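Local atomic coordinates of Ika8 (Synthetic construct, PDB entry 6G6O), a protein that probably serves no biological role of its own, having been designed computationally to fold into a symmetrical eight-bladed beta-propeller of WD40-type repeats. Residues I117-I122 with Q126-H131; V188-A193 with K198-L203; K278-D281 with Q286-R289; V239-I242 with E247-S250. All coordinates share one frame; numbering follows the deposited sequence.

Contact 1 of 4, residues I117-I122 with Q126-H131; sequences IKVWDI and QLLRDH
V119 O receives two backbone N-H groups from across the contact, L128 N at 2.7 Å and, weakly, R129 N at 3.4 Å. This is a classic beta bulge, and it shifts the antiparallel register by one residue between V119 and W120. The strands concerned, 117-121 and 127-131, are the third and the outermost of a propeller blade, and their directions differ by 179°.

Packing is tight on the face that carries W120 and L127. L127 CD1 sits 3.8 Å from the centroid of the W120 six-membered ring and only 8° off its normal, a CH-pi contact over the face. With L127 CG anti to the backbone N (chi1 -171°), CD1 reaches the indole while CD2 lies 3.7 Å from K118 CD. A hydrogen bond from W120 NE1 to S110 OG on strand 107-112 helps to fix the rotation of the ring. With an alanine in place of W120, L127 would probably lose the surface it rests on, and S110 its indole donor. At the far end, also buried, H131 turns one ring face to I117 O and meets the W160 ring.

The solvent side is looser. L128, an exposed residue, leans its CB on V119 CG1 at 3.8 Å, the R129 chain bends away, and Q126 contributes through its backbone O, which accepts from D121 N.

K118 and D130 run side by side, yet K118 NZ stays 4.3 Å from D130 OD2 and bonds to G93 O. H131 NE2 is buried without a polar partner, a likely cost. The contact thus probably relies chiefly on backbone bonds and apolar packing, the K118-D130 charges being beyond a salt bridge.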
loop_
_atom_site.group_PDB
_atom_site.type_symbol
_atom_site.label_atom_id
_atom_site.label_comp_id
_atom_site.label_asym_id
_atom_site.label_seq_id
_atom_site.Cartn_x
_atom_site.Cartn_y
_atom_site.Cartn_z
ATOM N N ILE A 117 11.341 -12.305 4.850
ATOM C CA ILE A 117 11.631 -10.942 4.427
ATOM C C ILE A 117 13.035 -10.921 3.844
ATOM O O ILE A 117 13.989 -11.348 4.502
ATOM C CB ILE A 117 11.517 -9.941 5.591
ATOM C CG1 ILE A 117 10.161 -10.067 6.281
ATOM C CG2 ILE A 117 11.728 -8.526 5.094
ATOM C CD1 ILE A 117 10.079 -9.312 7.583
ATOM N N LYS A 118 13.161 -10.433 2.616
ATOM C CA LYS A 118 14.444 -10.369 1.938
ATOM C C LYS A 118 14.755 -8.930 1.557
ATOM O O LYS A 118 13.852 -8.130 1.297
ATOM C CB LYS A 118 14.466 -11.261 0.692
ATOM C CG LYS A 118 14.436 -12.752 0.999
ATOM C CD LYS A 118 14.738 -13.571 -0.241
ATOM C CE LYS A 118 14.608 -15.060 0.024
ATOM N NZ LYS A 118 14.972 -15.859 -1.178
ATOM N N VAL A 119 16.046 -8.611 1.532
ATOM C CA VAL A 119 16.538 -7.270 1.242
ATOM C C VAL A 119 17.476 -7.369 0.051
ATOM O O VAL A 119 18.476 -8.098 0.100
ATOM C CB VAL A 119 17.249 -6.651 2.455
ATOM C CG1 VAL A 119 17.999 -5.398 2.046
ATOM C CG2 VAL A 119 16.248 -6.344 3.555
ATOM N N TRP A 120 17.162 -6.637 -1.015
ATOM C CA TRP A 120 17.912 -6.704 -2.256
ATOM C C TRP A 120 18.606 -5.377 -2.534
ATOM O O TRP A 120 18.188 -4.316 -2.063
ATOM C CB TRP A 120 17.005 -7.062 -3.440
ATOM C CG TRP A 120 16.056 -8.191 -3.172
ATOM C CD1 TRP A 120 14.798 -8.098 -2.648
ATOM C CD2 TRP A 120 16.282 -9.582 -3.428
ATOM N NE1 TRP A 120 14.229 -9.345 -2.556
ATOM C CE2 TRP A 120 15.120 -10.274 -3.029
ATOM C CE3 TRP A 120 17.353 -10.311 -3.951
ATOM C CZ2 TRP A 120 15.000 -11.658 -3.138
ATOM C CZ3 TRP A 120 17.233 -11.685 -4.059
ATOM C CH2 TRP A 120 16.066 -12.344 -3.653
ATOM N N ASP A 121 19.683 -5.457 -3.309
ATOM C CA ASP A 121 20.391 -4.292 -3.829
ATOM C C ASP A 121 20.073 -4.210 -5.317
ATOM O O ASP A 121 20.515 -5.059 -6.098
ATOM C CB ASP A 121 21.895 -4.413 -3.581
ATOM C CG ASP A 121 22.673 -3.193 -4.055
ATOM O OD1 ASP A 121 22.050 -2.207 -4.502
ATOM O OD2 ASP A 121 23.920 -3.222 -3.976
ATOM N N ILE A 122 19.302 -3.193 -5.711
ATOM C CA ILE A 122 18.893 -3.066 -7.105
ATOM C C ILE A 122 20.052 -2.741 -8.031
ATOM O O ILE A 122 19.872 -2.743 -9.254
ATOM C CB ILE A 122 17.790 -2.001 -7.267
ATOM C CG1 ILE A 122 18.385 -0.593 -7.214
ATOM C CG2 ILE A 122 16.724 -2.173 -6.205
ATOM C CD1 ILE A 122 17.410 0.495 -7.615
ATOM N N GLN A 126 22.102 -8.668 -5.702
ATOM C CA GLN A 126 22.543 -9.571 -4.654
ATOM C C GLN A 126 21.619 -9.489 -3.448
ATOM O O GLN A 126 21.072 -8.432 -3.122
ATOM C CB GLN A 126 23.976 -9.247 -4.231
ATOM C CG GLN A 126 25.030 -9.608 -5.262
ATOM C CD GLN A 126 26.441 -9.474 -4.719
ATOM O OE1 GLN A 126 26.705 -9.792 -3.559
ATOM N NE2 GLN A 126 27.355 -9.000 -5.558
ATOM N N LEU A 127 21.447 -10.627 -2.783
ATOM C CA LEU A 127 20.614 -10.708 -1.589
ATOM C C LEU A 127 21.417 -10.192 -0.402
ATOM O O LEU A 127 22.418 -10.799 -0.009
ATOM C CB LEU A 127 20.151 -12.144 -1.372
ATOM C CG LEU A 127 19.096 -12.409 -0.302
ATOM C CD1 LEU A 127 18.077 -11.287 -0.263
ATOM C CD2 LEU A 127 18.417 -13.734 -0.585
ATOM N N LEU A 128 20.985 -9.064 0.167
ATOM C CA LEU A 128 21.709 -8.474 1.288
ATOM C C LEU A 128 21.344 -9.153 2.602
ATOM O O LEU A 128 22.225 -9.546 3.372
ATOM C CB LEU A 128 21.432 -6.973 1.365
ATOM C CG LEU A 128 21.820 -6.121 0.156
ATOM C CD1 LEU A 128 21.876 -4.654 0.544
ATOM C CD2 LEU A 128 23.149 -6.570 -0.435
ATOM N N ARG A 129 20.049 -9.289 2.877
ATOM C CA ARG A 129 19.577 -9.966 4.074
ATOM C C ARG A 129 18.393 -10.849 3.717
ATOM O O ARG A 129 17.489 -10.427 2.994
ATOM C CB ARG A 129 19.179 -8.970 5.171
ATOM C CG ARG A 129 20.290 -8.670 6.164
ATOM C CD ARG A 129 20.978 -9.944 6.653
ATOM N NE ARG A 129 20.042 -10.908 7.231
ATOM C CZ ARG A 129 20.023 -12.204 6.936
ATOM N NH1 ARG A 129 20.888 -12.703 6.064
ATOM N NH2 ARG A 129 19.136 -13.005 7.513
ATOM N N ASP A 130 18.407 -12.082 4.238
ATOM C CA ASP A 130 17.386 -13.092 3.955
ATOM C C ASP A 130 17.036 -13.753 5.291
ATOM O O ASP A 130 17.514 -14.842 5.620
ATOM C CB ASP A 130 17.885 -14.104 2.923
ATOM C CG ASP A 130 16.954 -15.291 2.755
ATOM O OD1 ASP A 130 15.746 -15.163 3.044
ATOM O OD2 ASP A 130 17.440 -16.363 2.334
ATOM N N HIS A 131 16.200 -13.081 6.075
ATOM C CA HIS A 131 15.801 -13.592 7.377
ATOM C C HIS A 131 14.404 -14.196 7.313
ATOM O O HIS A 131 13.588 -13.845 6.456
ATOM C CB HIS A 131 15.846 -12.494 8.444
ATOM C CG HIS A 131 15.274 -11.184 8.001
ATOM N ND1 HIS A 131 15.951 -10.320 7.166
ATOM C CD2 HIS A 131 14.099 -10.579 8.295
ATOM C CE1 HIS A 131 15.212 -9.244 6.956
ATOM N NE2 HIS A 131 14.084 -9.376 7.631
#

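Contact 2 of 4, residues V188-A193 with K198-L203; sequences VVSGAA and KVWDIL
S190 OG lies between its own backbone N and carbonyl carbon (chi1 64°) and W200 CG lies anti to its carbonyl carbon (chi1 -49°), which brings hydroxyl and indole together on one face of the hairpin. W200 NE1 donates to S190 OG at 3.2 Å, with 170° at the hydrogen and the oxygen in the ring plane. S190 OG is also hydrogen-bonded to H174 NE2, giving the Trp-Ser-His part of the polar network familiar from WD40 repeats, with S190 on the second strand of a propeller blade, W200 on the third and H174 in a loop. A phenylalanine in place of W200 is likely to leave S190 OG without this donor and the S190-H174 pair less firmly positioned.

The backbone evidence agrees: S190 and K198 form a hydrogen-bonded antiparallel pair, S190 N to K198 O and K198 N to S190 O both measuring 2.9 Å. On the same face V188 CG1 packs against W200 CD1 at 3.7 Å, while on the reverse V189 CG2 meets V199 CG2 at 4.1 Å. Past the strand end, D201 OD1 accepts from L203 N in an Asx turn. I202 lies within that turn, and its CD1 presses to 3.5 Å from V188 CG2, closer than usual for two methyl groups.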
loop_
_atom_site.group_PDB
_atom_site.type_symbol
_atom_site.label_atom_id
_atom_site.label_comp_id
_atom_site.label_asym_id
_atom_site.label_seq_id
_atom_site.Cartn_x
_atom_site.Cartn_y
_atom_site.Cartn_z
ATOM N N VAL A 188 6.877 4.301 16.437
ATOM C CA VAL A 188 6.360 3.343 15.477
ATOM C C VAL A 188 4.874 3.226 15.753
ATOM O O VAL A 188 4.476 2.980 16.896
ATOM C CB VAL A 188 7.050 1.975 15.604
ATOM C CG1 VAL A 188 6.207 0.896 14.954
ATOM C CG2 VAL A 188 8.430 2.027 14.988
ATOM N N VAL A 189 4.056 3.448 14.730
ATOM C CA VAL A 189 2.609 3.326 14.848
ATOM C C VAL A 189 2.166 2.175 13.958
ATOM O O VAL A 189 2.598 2.074 12.805
ATOM C CB VAL A 189 1.889 4.637 14.473
ATOM C CG1 VAL A 189 2.355 5.142 13.112
ATOM C CG2 VAL A 189 0.380 4.449 14.502
ATOM N N SER A 190 1.333 1.295 14.505
ATOM C CA SER A 190 0.801 0.165 13.761
ATOM C C SER A 190 -0.703 0.094 13.970
ATOM O O SER A 190 -1.226 0.554 14.988
ATOM C CB SER A 190 1.454 -1.159 14.189
ATOM O OG SER A 190 1.155 -1.466 15.541
ATOM N N GLY A 191 -1.387 -0.474 12.996
ATOM C CA GLY A 191 -2.825 -0.669 13.089
ATOM C C GLY A 191 -3.199 -2.071 12.677
ATOM O O GLY A 191 -2.685 -2.602 11.693
ATOM N N ALA A 192 -4.099 -2.674 13.445
ATOM C CA ALA A 192 -4.533 -4.043 13.221
ATOM C C ALA A 192 -5.969 -4.065 12.713
ATOM O O ALA A 192 -6.697 -3.073 12.782
ATOM C CB ALA A 192 -4.404 -4.872 14.504
ATOM N N ALA A 193 -6.369 -5.232 12.208
ATOM C CA ALA A 193 -7.683 -5.398 11.597
ATOM C C ALA A 193 -8.831 -5.257 12.588
ATOM O O ALA A 193 -9.978 -5.106 12.154
ATOM C CB ALA A 193 -7.766 -6.758 10.903
ATOM N N LYS A 198 -1.691 1.197 17.819
ATOM C CA LYS A 198 -0.674 1.170 18.860
ATOM C C LYS A 198 0.526 1.999 18.433
ATOM O O LYS A 198 1.048 1.824 17.327
ATOM C CB LYS A 198 -0.257 -0.269 19.170
ATOM C CG LYS A 198 -1.375 -1.092 19.792
ATOM C CD LYS A 198 -0.859 -2.391 20.380
ATOM C CE LYS A 198 -1.977 -3.177 21.038
ATOM N NZ LYS A 198 -1.460 -4.377 21.747
ATOM N N VAL A 199 0.958 2.897 19.315
ATOM C CA VAL A 199 2.084 3.791 19.069
ATOM C C VAL A 199 3.247 3.325 19.933
ATOM O O VAL A 199 3.135 3.279 21.165
ATOM C CB VAL A 199 1.719 5.252 19.368
ATOM C CG1 VAL A 199 2.964 6.121 19.376
ATOM C CG2 VAL A 199 0.713 5.756 18.349
ATOM N N TRP A 200 4.359 2.983 19.291
ATOM C CA TRP A 200 5.502 2.388 19.965
ATOM C C TRP A 200 6.675 3.354 19.998
ATOM O O TRP A 200 6.716 4.351 19.274
ATOM C CB TRP A 200 5.937 1.095 19.273
ATOM C CG TRP A 200 4.820 0.157 19.004
ATOM C CD1 TRP A 200 4.065 0.085 17.872
ATOM C CD2 TRP A 200 4.324 -0.855 19.885
ATOM N NE1 TRP A 200 3.127 -0.909 17.993
ATOM C CE2 TRP A 200 3.266 -1.502 19.220
ATOM C CE3 TRP A 200 4.672 -1.276 21.171
ATOM C CZ2 TRP A 200 2.554 -2.548 19.797
ATOM C CZ3 TRP A 200 3.963 -2.315 21.743
ATOM C CH2 TRP A 200 2.915 -2.938 21.057
ATOM N N ASP A 201 7.641 3.030 20.850
ATOM C CA ASP A 201 8.897 3.758 20.928
ATOM C C ASP A 201 9.965 2.949 20.199
ATOM O O ASP A 201 10.220 1.795 20.556
ATOM C CB ASP A 201 9.294 4.020 22.379
ATOM C CG ASP A 201 10.399 5.047 22.504
ATOM O OD1 ASP A 201 11.551 4.734 22.139
ATOM O OD2 ASP A 201 10.119 6.178 22.955
ATOM N N ILE A 202 10.581 3.555 19.179
ATOM C CA ILE A 202 11.532 2.833 18.337
ATOM C C ILE A 202 12.775 2.405 19.107
ATOM O O ILE A 202 13.507 1.519 18.648
ATOM C CB ILE A 202 11.936 3.681 17.115
ATOM C CG1 ILE A 202 12.542 2.804 16.018
ATOM C CG2 ILE A 202 12.980 4.692 17.504
ATOM C CD1 ILE A 202 11.798 1.522 15.765
ATOM N N LEU A 203 13.046 3.009 20.261
ATOM C CA LEU A 203 14.195 2.633 21.072
ATOM C C LEU A 203 13.825 2.089 22.440
ATOM O O LEU A 203 14.591 1.301 22.999
ATOM C CB LEU A 203 15.147 3.826 21.250
ATOM C CG LEU A 203 15.556 4.561 19.971
ATOM C CD1 LEU A 203 16.552 5.667 20.277
ATOM C CD2 LEU A 203 16.133 3.581 18.956
#

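Contact 3 of 4, residues K278-D281 with Q286-R289; sequences KVWD and QLLR
V279 and R289 exchange both backbone bonds of a hydrogen-bonded antiparallel pair, V279 N to R289 O at 2.6 Å and R289 N to V279 O at 3.1 Å. L288 N also donates to V279 O, but weakly because the bond is sharply bent. L288 and R289 both lie opposite V279, a classic beta bulge in the outer hairpin of a WD40-type beta-propeller blade, and beyond it D281 N reaches Q286 O at 3.1 Å. The short strand axes diverge from antiparallel, their directions differing by 133°.

Around this polar row, the W280 indole supports L287. CD1 of L287 stands 3.6 Å from the centroid of the five-membered ring, 23° off the normal, so the CH-pi contact is made over the pyrrole part. The second torsion (chi2 -94°) accounts for this, since it turns the NE1 side of the indole to L287. K278 CB occupies the same ring face and lies 3.6 Å from L287 CD1. W280 NE1 itself has a weak hydrogen bond to E252 OE1, while K278 NZ, at the end of an extended chain, bonds to G253 O.

On the opposite face V279 CG1 meets L288 CB at 3.8 Å, and L288 CD2 reaches back to D281 CB at 3.9 Å. R289 leads away toward its exposed end.

Strand 276-281 is thus flanked by 287-292 at the blade's outer edge and by 267-272 further in; V279 and L288 both touch I267 of that inner neighbour, and V279 also reaches the loop residue I322.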
loop_
_atom_site.group_PDB
_atom_site.type_symbol
_atom_site.label_atom_id
_atom_site.label_comp_id
_atom_site.label_asym_id
_atom_site.label_seq_id
_atom_site.Cartn_x
_atom_site.Cartn_y
_atom_site.Cartn_z
ATOM N N LYS A 278 -15.603 8.271 -3.176
ATOM C CA LYS A 278 -15.919 9.554 -2.572
ATOM C C LYS A 278 -14.637 10.296 -2.226
ATOM O O LYS A 278 -13.596 9.687 -1.964
ATOM C CB LYS A 278 -16.777 9.374 -1.317
ATOM C CG LYS A 278 -18.095 8.667 -1.569
ATOM C CD LYS A 278 -18.963 8.651 -0.322
ATOM C CE LYS A 278 -20.259 7.898 -0.567
ATOM N NZ LYS A 278 -21.168 7.952 0.610
ATOM N N VAL A 279 -14.720 11.625 -2.235
ATOM C CA VAL A 279 -13.570 12.491 -2.001
ATOM C C VAL A 279 -13.995 13.584 -1.030
ATOM O O VAL A 279 -14.932 14.337 -1.314
ATOM C CB VAL A 279 -13.039 13.113 -3.304
ATOM C CG1 VAL A 279 -11.958 14.132 -3.003
ATOM C CG2 VAL A 279 -12.516 12.032 -4.239
ATOM N N TRP A 280 -13.316 13.670 0.109
ATOM C CA TRP A 280 -13.584 14.703 1.097
ATOM C C TRP A 280 -12.373 15.610 1.252
ATOM O O TRP A 280 -11.258 15.273 0.849
ATOM C CB TRP A 280 -13.922 14.116 2.474
ATOM C CG TRP A 280 -15.096 13.202 2.516
ATOM C CD1 TRP A 280 -16.385 13.535 2.811
ATOM C CD2 TRP A 280 -15.086 11.790 2.293
ATOM N NE1 TRP A 280 -17.182 12.420 2.770
ATOM C CE2 TRP A 280 -16.409 11.334 2.453
ATOM C CE3 TRP A 280 -14.089 10.869 1.963
ATOM C CZ2 TRP A 280 -16.760 9.997 2.297
ATOM C CZ3 TRP A 280 -14.439 9.544 1.809
ATOM C CH2 TRP A 280 -15.762 9.119 1.978
ATOM N N ASP A 281 -12.614 16.768 1.855
ATOM C CA ASP A 281 -11.555 17.613 2.388
ATOM C C ASP A 281 -11.530 17.399 3.896
ATOM O O ASP A 281 -12.539 17.622 4.574
ATOM C CB ASP A 281 -11.784 19.084 2.032
ATOM C CG ASP A 281 -10.739 20.009 2.636
ATOM O OD1 ASP A 281 -10.691 20.138 3.874
ATOM O OD2 ASP A 281 -9.958 20.609 1.869
ATOM N N GLN A 286 -16.262 18.465 4.015
ATOM C CA GLN A 286 -17.190 18.520 2.896
ATOM C C GLN A 286 -16.814 17.483 1.849
ATOM O O GLN A 286 -15.650 17.380 1.449
ATOM C CB GLN A 286 -17.196 19.914 2.272
ATOM C CG GLN A 286 -18.057 20.021 1.022
ATOM C CD GLN A 286 -17.689 21.212 0.160
ATOM O OE1 GLN A 286 -16.522 21.409 -0.180
ATOM N NE2 GLN A 286 -18.685 22.013 -0.201
ATOM N N LEU A 287 -17.806 16.714 1.410
ATOM C CA LEU A 287 -17.628 15.803 0.290
ATOM C C LEU A 287 -17.293 16.593 -0.967
ATOM O O LEU A 287 -18.175 17.218 -1.565
ATOM C CB LEU A 287 -18.892 14.967 0.089
ATOM C CG LEU A 287 -18.863 13.834 -0.934
ATOM C CD1 LEU A 287 -17.989 12.696 -0.450
ATOM C CD2 LEU A 287 -20.280 13.351 -1.185
ATOM N N LEU A 288 -16.017 16.596 -1.360
ATOM C CA LEU A 288 -15.625 17.277 -2.589
ATOM C C LEU A 288 -16.330 16.664 -3.791
ATOM O O LEU A 288 -16.960 17.371 -4.587
ATOM C CB LEU A 288 -14.108 17.215 -2.771
ATOM C CG LEU A 288 -13.221 17.937 -1.755
ATOM C CD1 LEU A 288 -11.851 18.207 -2.356
ATOM C CD2 LEU A 288 -13.867 19.230 -1.285
ATOM N N ARG A 289 -16.241 15.345 -3.931
ATOM C CA ARG A 289 -16.873 14.641 -5.034
ATOM C C ARG A 289 -17.268 13.247 -4.573
ATOM O O ARG A 289 -16.581 12.629 -3.756
ATOM C CB ARG A 289 -15.946 14.542 -6.251
ATOM C CG ARG A 289 -15.861 15.809 -7.087
ATOM C CD ARG A 289 -17.212 16.172 -7.683
ATOM N NE ARG A 289 -17.910 15.001 -8.208
ATOM C CZ ARG A 289 -19.079 14.561 -7.752
ATOM N NH1 ARG A 289 -19.689 15.196 -6.759
ATOM N NH2 ARG A 289 -19.638 13.486 -8.291
#

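Contact 4 of 4, residues V239-I242 with E247-S250; sequences VWYI and ELVS
V239 and L248 join a loosely bonded antiparallel hairpin at the rim of a WD40-type propeller blade, where strand 237-241 is third in the sheet and strand 247-249 outermost. The evidence for looseness is that a single hydrogen bond spans the two segments; their axes run 132° apart in direction. That bond, from L248 N to V239 O, is short and straight at 2.6 Å and 176°, although the donor is tilted from the carbonyl plane.

W240 and E247 form a non-hydrogen-bonded pair in close contact, W240 CB lying 3.6 Å from E247 CA. The indole itself takes little part. With its CG lodged between the backbone N and the carbonyl carbon (chi1 49°), the ring leads away from 247-250, meets H214 edge-to-face and touches I197 of strand 197-201. Its NE1 has a weak hydrogen bond to S230 OG.

Side-chain packing therefore falls to the aliphatic groups. The V239 and L248 side chains cross at about a right angle, with V239 CG1 3.7 Å from L248 CB, and V239 CB lies 3.7 Å from V249 CG1. V239 and L248 also both touch I227, which ties this outer strand to strand 227-232. L248 and E247 are exposed, so solvent lies on this side. At the turn end the L248 isobutyl group approaches the Y241 ring obliquely, and L248 CD1 comes to 4.1 Å from Y241 CD1.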
loop_
_atom_site.group_PDB
_atom_site.type_symbol
_atom_site.label_atom_id
_atom_site.label_comp_id
_atom_site.label_asym_id
_atom_site.label_seq_id
_atom_site.Cartn_x
_atom_site.Cartn_y
_atom_site.Cartn_z
ATOM N N VAL A 239 -11.623 9.661 10.622
ATOM C CA VAL A 239 -10.372 10.403 10.721
ATOM C C VAL A 239 -10.176 10.782 12.181
ATOM O O VAL A 239 -11.020 11.472 12.764
ATOM C CB VAL A 239 -10.374 11.658 9.834
ATOM C CG1 VAL A 239 -9.300 12.627 10.291
ATOM C CG2 VAL A 239 -10.175 11.278 8.375
ATOM N N TRP A 240 -9.070 10.332 12.772
ATOM C CA TRP A 240 -8.843 10.568 14.189
ATOM C C TRP A 240 -7.353 10.729 14.450
ATOM O O TRP A 240 -6.510 10.370 13.625
ATOM C CB TRP A 240 -9.438 9.447 15.055
ATOM C CG TRP A 240 -9.096 8.045 14.637
ATOM C CD1 TRP A 240 -9.299 7.473 13.413
ATOM C CD2 TRP A 240 -8.522 7.027 15.462
ATOM N NE1 TRP A 240 -8.871 6.170 13.422
ATOM C CE2 TRP A 240 -8.390 5.871 14.670
ATOM C CE3 TRP A 240 -8.099 6.985 16.793
ATOM C CZ2 TRP A 240 -7.853 4.686 15.166
ATOM C CZ3 TRP A 240 -7.565 5.808 17.283
ATOM C CH2 TRP A 240 -7.448 4.675 16.472
ATOM N N TYR A 241 -7.045 11.281 15.621
ATOM C CA TYR A 241 -5.690 11.683 15.966
ATOM C C TYR A 241 -4.945 10.544 16.652
ATOM O O TYR A 241 -5.506 9.830 17.485
ATOM C CB TYR A 241 -5.723 12.914 16.874
ATOM C CG TYR A 241 -4.407 13.649 16.973
ATOM C CD1 TYR A 241 -3.792 14.167 15.841
ATOM C CD2 TYR A 241 -3.787 13.838 18.201
ATOM C CE1 TYR A 241 -2.592 14.844 15.928
ATOM C CE2 TYR A 241 -2.586 14.516 18.297
ATOM C CZ TYR A 241 -1.992 15.016 17.158
ATOM O OH TYR A 241 -0.797 15.691 17.248
ATOM N N ILE A 242 -3.670 10.388 16.291
ATOM C CA ILE A 242 -2.846 9.328 16.867
ATOM C C ILE A 242 -2.593 9.584 18.348
ATOM O O ILE A 242 -2.557 8.648 19.158
ATOM C CB ILE A 242 -1.531 9.202 16.074
ATOM C CG1 ILE A 242 -1.698 8.219 14.917
ATOM C CG2 ILE A 242 -0.378 8.788 16.969
ATOM C CD1 ILE A 242 -0.535 8.199 13.954
ATOM N N GLU A 247 -11.666 11.619 17.376
ATOM C CA GLU A 247 -11.984 11.827 15.971
ATOM C C GLU A 247 -11.775 13.288 15.595
ATOM O O GLU A 247 -12.041 14.196 16.387
ATOM C CB GLU A 247 -13.422 11.400 15.681
ATOM C CG GLU A 247 -13.627 9.894 15.697
ATOM C CD GLU A 247 -14.879 9.464 14.963
ATOM O OE1 GLU A 247 -15.869 9.099 15.632
ATOM O OE2 GLU A 247 -14.873 9.490 13.714
ATOM N N LEU A 248 -11.284 13.513 14.377
ATOM C CA LEU A 248 -10.944 14.856 13.928
ATOM C C LEU A 248 -11.960 15.453 12.964
ATOM O O LEU A 248 -11.992 16.678 12.808
ATOM C CB LEU A 248 -9.562 14.859 13.265
ATOM C CG LEU A 248 -8.368 14.713 14.210
ATOM C CD1 LEU A 248 -7.064 14.805 13.437
ATOM C CD2 LEU A 248 -8.418 15.766 15.307
ATOM N N VAL A 249 -12.783 14.628 12.316
ATOM C CA VAL A 249 -13.813 15.122 11.411
ATOM C C VAL A 249 -14.823 14.005 11.201
ATOM O O VAL A 249 -14.493 12.821 11.317
ATOM C CB VAL A 249 -13.205 15.613 10.072
ATOM C CG1 VAL A 249 -12.744 14.439 9.222
ATOM C CG2 VAL A 249 -14.201 16.476 9.315
ATOM N N SER A 250 -16.060 14.387 10.899
ATOM C CA SER A 250 -17.151 13.443 10.696
ATOM C C SER A 250 -17.437 13.315 9.205
ATOM O O SER A 250 -17.857 14.286 8.565
ATOM C CB SER A 250 -18.403 13.894 11.449
ATOM O OG SER A 250 -19.505 13.054 11.157
#

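In the fold
From the N terminus the order is contact 1, contact 2, contact 4, contact 3, all in series: each closes a short hairpin before the next opens, so none nest or cross. Contacts 1, 4 and 3 fasten the outermost strand of a blade to its third strand, whereas contact 2 joins the second and third. Contacts 2 and 4 belong to adjacent blades and touch, V199 CG2 meeting I242 CG2 at 3.5 Å. Contacts 4 and 3 follow on neighbouring blades without touching, their nearest atoms about 5 Å apart. Contact 1 lies on the opposite side of the chain's centre from contact 3, about 41 Å between centres, consistent with a closed ring of blades.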